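Local structure of polysialic acid O-acetyltransferase (Escherichia coli, 3JQY) at residues B[34-40]-B[56-62]; B[183-189]-B[199-205]. The protein transfers acetyl groups from acetyl-CoA to the O7 or O9 hydroxyls of polymeric sialic acid in the bacterial capsule, working as a trimer. All coordinates share one frame; numbering follows the deposited sequence.

Interaction 1 of 2, residues B[34-40]-B[56-62]; sequences DDNGSGN and QFNGNNN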
ATOM      1  N   ASP B  34     -22.023  -3.747  22.182  1.00 18.68           N
ATOM      2  CA  ASP B  34     -21.408  -3.559  23.486  1.00 20.50           C
ATOM      3  C   ASP B  34     -21.496  -2.089  23.876  1.00 23.89           C
ATOM      4  O   ASP B  34     -21.033  -1.215  23.151  1.00 20.71           O
ATOM      5  CB  ASP B  34     -19.955  -4.016  23.467  1.00 23.68           C
ATOM      6  CG  ASP B  34     -19.322  -3.969  24.837  1.00 38.19           C
ATOM      7  OD1 ASP B  34     -19.971  -4.426  25.804  1.00 48.69           O
ATOM      8  OD2 ASP B  34     -18.182  -3.473  24.950  1.00 46.42           O
ATOM      9  N   ASP B  35     -22.085  -1.820  25.032  1.00 22.89           N
ATOM     10  CA  ASP B  35     -22.365  -0.446  25.429  1.00 24.41           C
ATOM     11  C   ASP B  35     -21.788  -0.157  26.809  1.00 28.47           C
ATOM     12  O   ASP B  35     -22.227  -0.731  27.806  1.00 30.68           O
ATOM     13  CB  ASP B  35     -23.875  -0.210  25.403  1.00 24.21           C
ATOM     14  CG  ASP B  35     -24.250   1.248  25.600  1.00 17.39           C
ATOM     15  OD1 ASP B  35     -23.379   2.039  26.012  1.00 25.82           O
ATOM     16  OD2 ASP B  35     -25.428   1.592  25.349  1.00 27.97           O
ATOM     17  N   ASN B  36     -20.789   0.723  26.859  1.00 24.56           N
ATOM     18  CA  ASN B  36     -20.141   1.082  28.114  1.00 22.79           C
ATOM     19  C   ASN B  36     -20.555   2.450  28.650  1.00 23.14           C
ATOM     20  O   ASN B  36     -20.015   2.913  29.654  1.00 34.31           O
ATOM     21  CB  ASN B  36     -18.620   1.050  27.964  1.00 31.68           C
ATOM     22  CG  ASN B  36     -18.102  -0.310  27.563  1.00 43.86           C
ATOM     23  OD1 ASN B  36     -18.811  -1.316  27.655  1.00 40.32           O
ATOM     24  ND2 ASN B  36     -16.852  -0.350  27.116  1.00 36.05           N
ATOM     25  N   GLY B  37     -21.512   3.090  27.983  1.00 23.05           N
ATOM     26  CA  GLY B  37     -21.929   4.431  28.354  1.00 19.48           C
ATOM     27  C   GLY B  37     -23.429   4.552  28.558  1.00 20.54           C
ATOM     28  O   GLY B  37     -24.145   3.552  28.583  1.00 23.84           O
ATOM     29  N   SER B  38     -23.906   5.784  28.708  1.00 18.58           N
ATOM     30  CA  SER B  38     -25.329   6.037  28.906  1.00 19.37           C
ATOM     31  C   SER B  38     -25.929   6.824  27.744  1.00 19.19           C
ATOM     32  O   SER B  38     -25.229   7.553  27.039  1.00 17.88           O
ATOM     33  CB  SER B  38     -25.547   6.812  30.208  1.00 26.21           C
ATOM     34  OG  SER B  38     -24.916   8.076  30.141  1.00 31.66           O
ATOM     35  N   GLY B  39     -27.233   6.661  27.550  1.00 17.79           N
ATOM     36  CA  GLY B  39     -27.976   7.455  26.590  1.00 15.79           C
ATOM     37  C   GLY B  39     -27.749   7.070  25.141  1.00 12.60           C
ATOM     38  O   GLY B  39     -28.251   7.740  24.243  1.00 16.88           O
ATOM     39  N   ASN B  40     -26.996   5.997  24.909  1.00 14.34           N
ATOM     40  CA  ASN B  40     -26.677   5.573  23.543  1.00 14.35           C
ATOM     41  C   ASN B  40     -27.863   4.945  22.820  1.00 16.61           C
ATOM     42  O   ASN B  40     -28.695   4.284  23.441  1.00 15.34           O
ATOM     43  CB  ASN B  40     -25.499   4.601  23.558  1.00 14.23           C
ATOM     44  CG  ASN B  40     -24.236   5.234  24.100  1.00 15.29           C
ATOM     45  OD1 ASN B  40     -23.579   4.678  24.984  1.00 18.44           O
ATOM     46  ND2 ASN B  40     -23.894   6.405  23.582  1.00 13.27           N
ATOM     47  N   GLN B  56     -19.720  -0.719  19.128  1.00 14.95           N
ATOM     48  CA  GLN B  56     -19.098  -0.536  20.425  1.00 16.18           C
ATOM     49  C   GLN B  56     -19.293   0.912  20.841  1.00 14.51           C
ATOM     50  O   GLN B  56     -18.814   1.819  20.172  1.00 15.48           O
ATOM     51  CB  GLN B  56     -17.602  -0.858  20.337  1.00 17.51           C
ATOM     52  CG  GLN B  56     -16.824  -0.602  21.613  1.00 24.45           C
ATOM     53  CD  GLN B  56     -17.015  -1.694  22.635  1.00 30.78           C
ATOM     54  OE1 GLN B  56     -16.832  -2.877  22.337  1.00 35.12           O
ATOM     55  NE2 GLN B  56     -17.379  -1.308  23.854  1.00 27.27           N
ATOM     56  N   PHE B  57     -20.005   1.129  21.941  1.00 13.02           N
ATOM     57  CA  PHE B  57     -20.194   2.472  22.477  1.00 14.26           C
ATOM     58  C   PHE B  57     -19.246   2.667  23.654  1.00 19.26           C
ATOM     59  O   PHE B  57     -19.467   2.105  24.729  1.00 19.38           O
ATOM     60  CB  PHE B  57     -21.632   2.664  22.983  1.00 13.48           C
ATOM     61  CG  PHE B  57     -22.692   2.652  21.898  1.00 15.76           C
ATOM     62  CD1 PHE B  57     -22.879   3.754  21.079  1.00 13.21           C
ATOM     63  CD2 PHE B  57     -23.529   1.560  21.742  1.00 19.34           C
ATOM     64  CE1 PHE B  57     -23.859   3.760  20.106  1.00 14.66           C
ATOM     65  CE2 PHE B  57     -24.517   1.555  20.770  1.00 17.87           C
ATOM     66  CZ  PHE B  57     -24.684   2.660  19.951  1.00 16.30           C
ATOM     67  N   ASN B  58     -18.188   3.447  23.449  1.00 14.66           N
ATOM     68  CA  ASN B  58     -17.264   3.795  24.529  1.00 17.28           C
ATOM     69  C   ASN B  58     -17.447   5.262  24.904  1.00 21.61           C
ATOM     70  O   ASN B  58     -16.496   6.046  24.877  1.00 26.60           O
ATOM     71  CB  ASN B  58     -15.808   3.573  24.108  1.00 16.19           C
ATOM     72  CG  ASN B  58     -15.432   2.106  24.000  1.00 16.82           C
ATOM     73  OD1 ASN B  58     -16.028   1.247  24.643  1.00 20.88           O
ATOM     74  ND2 ASN B  58     -14.428   1.817  23.180  1.00 20.92           N
ATOM     75  N   GLY B  59     -18.676   5.624  25.243  1.00 18.17           N
ATOM     76  CA  GLY B  59     -19.022   6.997  25.556  1.00 16.18           C
ATOM     77  C   GLY B  59     -20.526   7.139  25.691  1.00 13.13           C
ATOM     78  O   GLY B  59     -21.248   6.150  25.672  1.00 17.01           O
ATOM     79  N   ASN B  60     -20.992   8.377  25.809  1.00 14.66           N
ATOM     80  CA  ASN B  60     -22.402   8.646  26.073  1.00 15.00           C
ATOM     81  C   ASN B  60     -23.099   9.413  24.957  1.00 12.61           C
ATOM     82  O   ASN B  60     -22.465  10.156  24.206  1.00 14.66           O
ATOM     83  CB  ASN B  60     -22.529   9.447  27.370  1.00 23.58           C
ATOM     84  CG  ASN B  60     -21.742   8.837  28.512  1.00 24.11           C
ATOM     85  OD1 ASN B  60     -21.733   7.621  28.693  1.00 19.96           O
ATOM     86  ND2 ASN B  60     -21.079   9.685  29.296  1.00 25.54           N
ATOM     87  N   ASN B  61     -24.416   9.243  24.873  1.00 13.59           N
ATOM     88  CA  ASN B  61     -25.250  10.052  23.992  1.00 17.03           C
ATOM     89  C   ASN B  61     -24.828   9.973  22.536  1.00 13.22           C
ATOM     90  O   ASN B  61     -24.862  10.974  21.816  1.00 14.81           O
ATOM     91  CB  ASN B  61     -25.269  11.504  24.466  1.00 17.57           C
ATOM     92  CG  ASN B  61     -25.804  11.637  25.877  1.00 21.40           C
ATOM     93  OD1 ASN B  61     -25.322  12.451  26.665  1.00 34.29           O
ATOM     94  ND2 ASN B  61     -26.792  10.816  26.209  1.00 20.04           N
ATOM     95  N   ASN B  62     -24.425   8.779  22.116  1.00 13.04           N
ATOM     96  CA  ASN B  62     -24.094   8.523  20.717  1.00 16.13           C
ATOM     97  C   ASN B  62     -25.295   7.943  19.995  1.00 12.40           C
ATOM     98  O   ASN B  62     -26.198   7.402  20.623  1.00 13.55           O
ATOM     99  CB  ASN B  62     -22.941   7.528  20.630  1.00 12.08           C
ATOM    100  CG  ASN B  62     -21.696   8.026  21.329  1.00 13.38           C
ATOM    101  OD1 ASN B  62     -21.313   7.521  22.383  1.00 19.24           O
ATOM    102  ND2 ASN B  62     -21.061   9.023  20.746  1.00  9.27           N
TER
HETATM  103  O   HOH W   1     -26.337  10.027  29.053  1.00 25.13           O
HETATM  104  O   HOH W   2     -28.205   9.109  21.881  1.00 26.78           O

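Interaction 2 of 2, residues B[183-189]-B[199-205]; sequences SVGSGSV and DVPSMCA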
ATOM      1  N   SER B 183     -12.286  17.758   0.019  1.00  9.97           N
ATOM      2  CA  SER B 183     -13.568  17.552  -0.645  1.00 10.04           C
ATOM      3  C   SER B 183     -13.305  16.973  -2.029  1.00 13.90           C
ATOM      4  O   SER B 183     -12.371  17.397  -2.715  1.00 14.90           O
ATOM      5  CB  SER B 183     -14.305  18.881  -0.798  1.00 18.09           C
ATOM      6  OG  SER B 183     -14.728  19.369   0.463  1.00 22.76           O
ATOM      7  N   VAL B 184     -14.125  16.006  -2.431  1.00 12.00           N
ATOM      8  CA  VAL B 184     -14.075  15.451  -3.781  1.00 11.11           C
ATOM      9  C   VAL B 184     -15.404  15.707  -4.477  1.00 14.72           C
ATOM     10  O   VAL B 184     -16.453  15.259  -4.013  1.00 13.21           O
ATOM     11  CB  VAL B 184     -13.801  13.942  -3.780  1.00 12.59           C
ATOM     12  CG1 VAL B 184     -13.806  13.415  -5.206  1.00 12.65           C
ATOM     13  CG2 VAL B 184     -12.461  13.642  -3.109  1.00 12.16           C
ATOM     14  N   GLY B 185     -15.354  16.442  -5.582  1.00 13.24           N
ATOM     15  CA  GLY B 185     -16.559  16.849  -6.285  1.00 15.49           C
ATOM     16  C   GLY B 185     -17.281  15.720  -6.993  1.00 13.23           C
ATOM     17  O   GLY B 185     -16.703  14.675  -7.273  1.00 13.46           O
ATOM     18  N   SER B 186     -18.553  15.955  -7.297  1.00 12.96           N
ATOM     19  CA  SER B 186     -19.418  14.943  -7.896  1.00 12.07           C
ATOM     20  C   SER B 186     -18.926  14.507  -9.278  1.00 14.34           C
ATOM     21  O   SER B 186     -18.436  15.324 -10.057  1.00 13.95           O
ATOM     22  CB  SER B 186     -20.852  15.498  -7.972  1.00 16.10           C
ATOM     23  OG  SER B 186     -21.752  14.549  -8.502  1.00 18.65           O
ATOM     24  N   GLY B 187     -19.034  13.213  -9.567  1.00 12.28           N
ATOM     25  CA  GLY B 187     -18.643  12.685 -10.863  1.00 13.21           C
ATOM     26  C   GLY B 187     -17.166  12.388 -11.011  1.00 11.76           C
ATOM     27  O   GLY B 187     -16.717  11.893 -12.049  1.00 13.77           O
ATOM     28  N   SER B 188     -16.398  12.699  -9.979  1.00 12.12           N
ATOM     29  CA  SER B 188     -14.950  12.560 -10.070  1.00  9.86           C
ATOM     30  C   SER B 188     -14.467  11.148  -9.765  1.00 10.46           C
ATOM     31  O   SER B 188     -15.213  10.312  -9.231  1.00 11.42           O
ATOM     32  CB  SER B 188     -14.266  13.578  -9.158  1.00 13.78           C
ATOM     33  OG  SER B 188     -14.525  14.888  -9.629  1.00 13.85           O
ATOM     34  N   VAL B 189     -13.207  10.906 -10.105  1.00 10.76           N
ATOM     35  CA  VAL B 189     -12.578   9.594  -9.983  1.00 11.76           C
ATOM     36  C   VAL B 189     -11.235   9.746  -9.286  1.00 12.06           C
ATOM     37  O   VAL B 189     -10.415  10.573  -9.690  1.00 11.09           O
ATOM     38  CB  VAL B 189     -12.327   8.990 -11.365  1.00 13.11           C
ATOM     39  CG1 VAL B 189     -11.558   7.681 -11.247  1.00 13.94           C
ATOM     40  CG2 VAL B 189     -13.635   8.792 -12.118  1.00 11.81           C
ATOM     41  N   ASP B 199      -8.314  19.384  -2.240  1.00 13.03           N
ATOM     42  CA  ASP B 199      -9.618  19.226  -2.891  1.00 12.93           C
ATOM     43  C   ASP B 199      -9.489  18.757  -4.336  1.00 17.93           C
ATOM     44  O   ASP B 199      -8.566  19.159  -5.050  1.00 16.97           O
ATOM     45  CB  ASP B 199     -10.395  20.548  -2.882  1.00 15.60           C
ATOM     46  CG  ASP B 199     -10.790  20.997  -1.488  1.00 22.71           C
ATOM     47  OD1 ASP B 199     -10.707  20.186  -0.546  1.00 18.82           O
ATOM     48  OD2 ASP B 199     -11.190  22.172  -1.332  1.00 28.18           O
ATOM     49  N   VAL B 200     -10.418  17.901  -4.755  1.00 12.45           N
ATOM     50  CA  VAL B 200     -10.545  17.504  -6.151  1.00  9.27           C
ATOM     51  C   VAL B 200     -11.884  18.035  -6.658  1.00 11.38           C
ATOM     52  O   VAL B 200     -12.928  17.685  -6.123  1.00 12.56           O
ATOM     53  CB  VAL B 200     -10.523  15.968  -6.297  1.00 13.89           C
ATOM     54  CG1 VAL B 200     -10.713  15.559  -7.762  1.00 10.23           C
ATOM     55  CG2 VAL B 200      -9.233  15.399  -5.745  1.00 16.19           C
ATOM     56  N   PRO B 201     -11.862  18.904  -7.679  1.00 16.44           N
ATOM     57  CA  PRO B 201     -13.136  19.474  -8.140  1.00 16.28           C
ATOM     58  C   PRO B 201     -14.020  18.440  -8.842  1.00 15.34           C
ATOM     59  O   PRO B 201     -13.585  17.321  -9.122  1.00 14.04           O
ATOM     60  CB  PRO B 201     -12.704  20.563  -9.140  1.00 19.30           C
ATOM     61  CG  PRO B 201     -11.208  20.688  -9.000  1.00 19.46           C
ATOM     62  CD  PRO B 201     -10.729  19.361  -8.498  1.00 19.86           C
ATOM     63  N   SER B 202     -15.257  18.832  -9.131  1.00 13.91           N
ATOM     64  CA  SER B 202     -16.217  17.962  -9.801  1.00 14.45           C
ATOM     65  C   SER B 202     -15.762  17.549 -11.199  1.00 17.57           C
ATOM     66  O   SER B 202     -15.106  18.315 -11.897  1.00 15.56           O
ATOM     67  CB  SER B 202     -17.570  18.670  -9.889  1.00 17.72           C
ATOM     68  OG  SER B 202     -18.513  17.858 -10.562  1.00 23.95           O
ATOM     69  N   MET B 203     -16.106  16.327 -11.593  1.00 14.07           N
ATOM     70  CA  MET B 203     -15.829  15.823 -12.938  1.00 10.88           C
ATOM     71  C   MET B 203     -14.346  15.845 -13.323  1.00 14.76           C
ATOM     72  O   MET B 203     -13.989  16.196 -14.446  1.00 15.84           O
ATOM     73  CB  MET B 203     -16.695  16.554 -13.970  1.00 18.43           C
ATOM     74  CG  MET B 203     -18.177  16.181 -13.847  1.00 15.28           C
ATOM     75  SD  MET B 203     -19.292  17.126 -14.917  1.00 22.71           S
ATOM     76  CE  MET B 203     -19.220  18.727 -14.114  1.00 21.94           C
ATOM     77  N   CYS B 204     -13.491  15.448 -12.384  1.00 13.58           N
ATOM     78  CA  CYS B 204     -12.052  15.338 -12.632  1.00 13.46           C
ATOM     79  C   CYS B 204     -11.556  13.974 -12.200  1.00 14.23           C
ATOM     80  O   CYS B 204     -12.123  13.371 -11.298  1.00 11.30           O
ATOM     81  CB  CYS B 204     -11.283  16.371 -11.817  1.00 15.20           C
ATOM     82  SG  CYS B 204     -11.499  18.076 -12.333  1.00 19.49           S
ATOM     83  N   ALA B 205     -10.485  13.506 -12.835  1.00 13.54           N
ATOM     84  CA  ALA B 205      -9.770  12.329 -12.362  1.00 12.64           C
ATOM     85  C   ALA B 205      -8.462  12.792 -11.725  1.00 18.04           C
ATOM     86  O   ALA B 205      -7.747  13.619 -12.294  1.00 15.72           O
ATOM     87  CB  ALA B 205      -9.494  11.375 -13.509  1.00 12.70           C
TER
HETATM   88  O   HOH W   3     -12.715  20.903   1.503  1.00 26.30           O

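Interaction 1 of 2, residues B[34-40]-B[56-62]
D34 and Q56 lie side by side on strands 31-35 and 53-58, parallel neighbours in one sheet, and NE2 of Q56 donates to D34 OD2 at 2.6 Å. The bond is bent, 145° at the hydrogen, and arrives on the anti side of the carboxylate but 35° out of its plane. With CG anti to the backbone N (chi1 176°), the Q56 chain bends at chi2 to bring its end back to D34, and NE2 gives a second, weak bond to N58 OD1. Were Q56 an alanine, the D34 carboxylate would probably lose this donor, and the N58 amide a weak bond. On the opposite face of the sheet, the F57 ring is covered by N40 CB, from the loop after strand 31-35, 3.7 Å from its centroid in a CH-pi contact. At the turn, S38 N donates to N60 OD1 (2.8 Å), tilted from the carbonyl plane. D35 OD1 takes the G37 N-H in an Asx turn. Backbone bonds F57 N to D34 O and N36 N to F57 O set the register of these successive coils of the left-handed beta-helix, each a strand followed by a corner. Strand 53-58 pairs next with strand 71-80, where the F57 ring meets that of F79, planes nearly parallel.

Interaction 2 of 2, residues B[183-189]-B[199-205]
S186 O is gripped by two donors from the next coil: S202 OG at 2.6 Å and the backbone N of M203 at 3.0 Å. This is the corner of a left-handed parallel beta-helix, the fold of hexapeptide-repeat acyltransferases, where one coil stacks on the next by backbone bonds; at this corner hydroxyls add to them. S202 reaches the carbonyl because its OG stands anti to the backbone N (chi1 179°). Conversely, S188 OG donates to P201 O at 2.7 Å, in the carbonyl plane and on a lone pair, and accepts the backbone N-H of C204 at 3.0 Å in an almost straight bond (176°). One hydroxyl thus serves two polar backbone groups of the 201-204 corner.

The corner of 185-188 is a type II turn, and a side chain at G185 would run into the backbone of P201 and S202. V200 N to S183 O and G185 N to V200 O bridge V184 with V200; V189 N to C204 O belongs to the parallel pairing of V189 with A205. Helix 233-245 packs against S186 and M203 through L242, while I149 and I152 of a second subunit meet V189 and M203. At the far end, D199 OD1 receives the backbone N of S183 at 3.0 Å from above the carboxylate plane, and a water donates to the same oxygen while also bonding S183 OG.

How the interactions relate
Both contacts illustrate how a parallel beta-helix is built by repeating one stacking step, with neighbouring coils joined at a strand and the corner that follows or precedes it. They lie in series along the chain on opposite sides of its centre, their centres 36 Å apart and nearest atoms about 24 Å apart. Interaction 1 is at the surface, near the N-terminal end of the left-handed beta-helix and away from the annotated sites. Interaction 2 is buried near its C-terminal end, beside lysines that probably bind acetyl-CoA: the side chain of A205 is about 4 Å from that of K215, and that of D199 about 5 Å from that of K198.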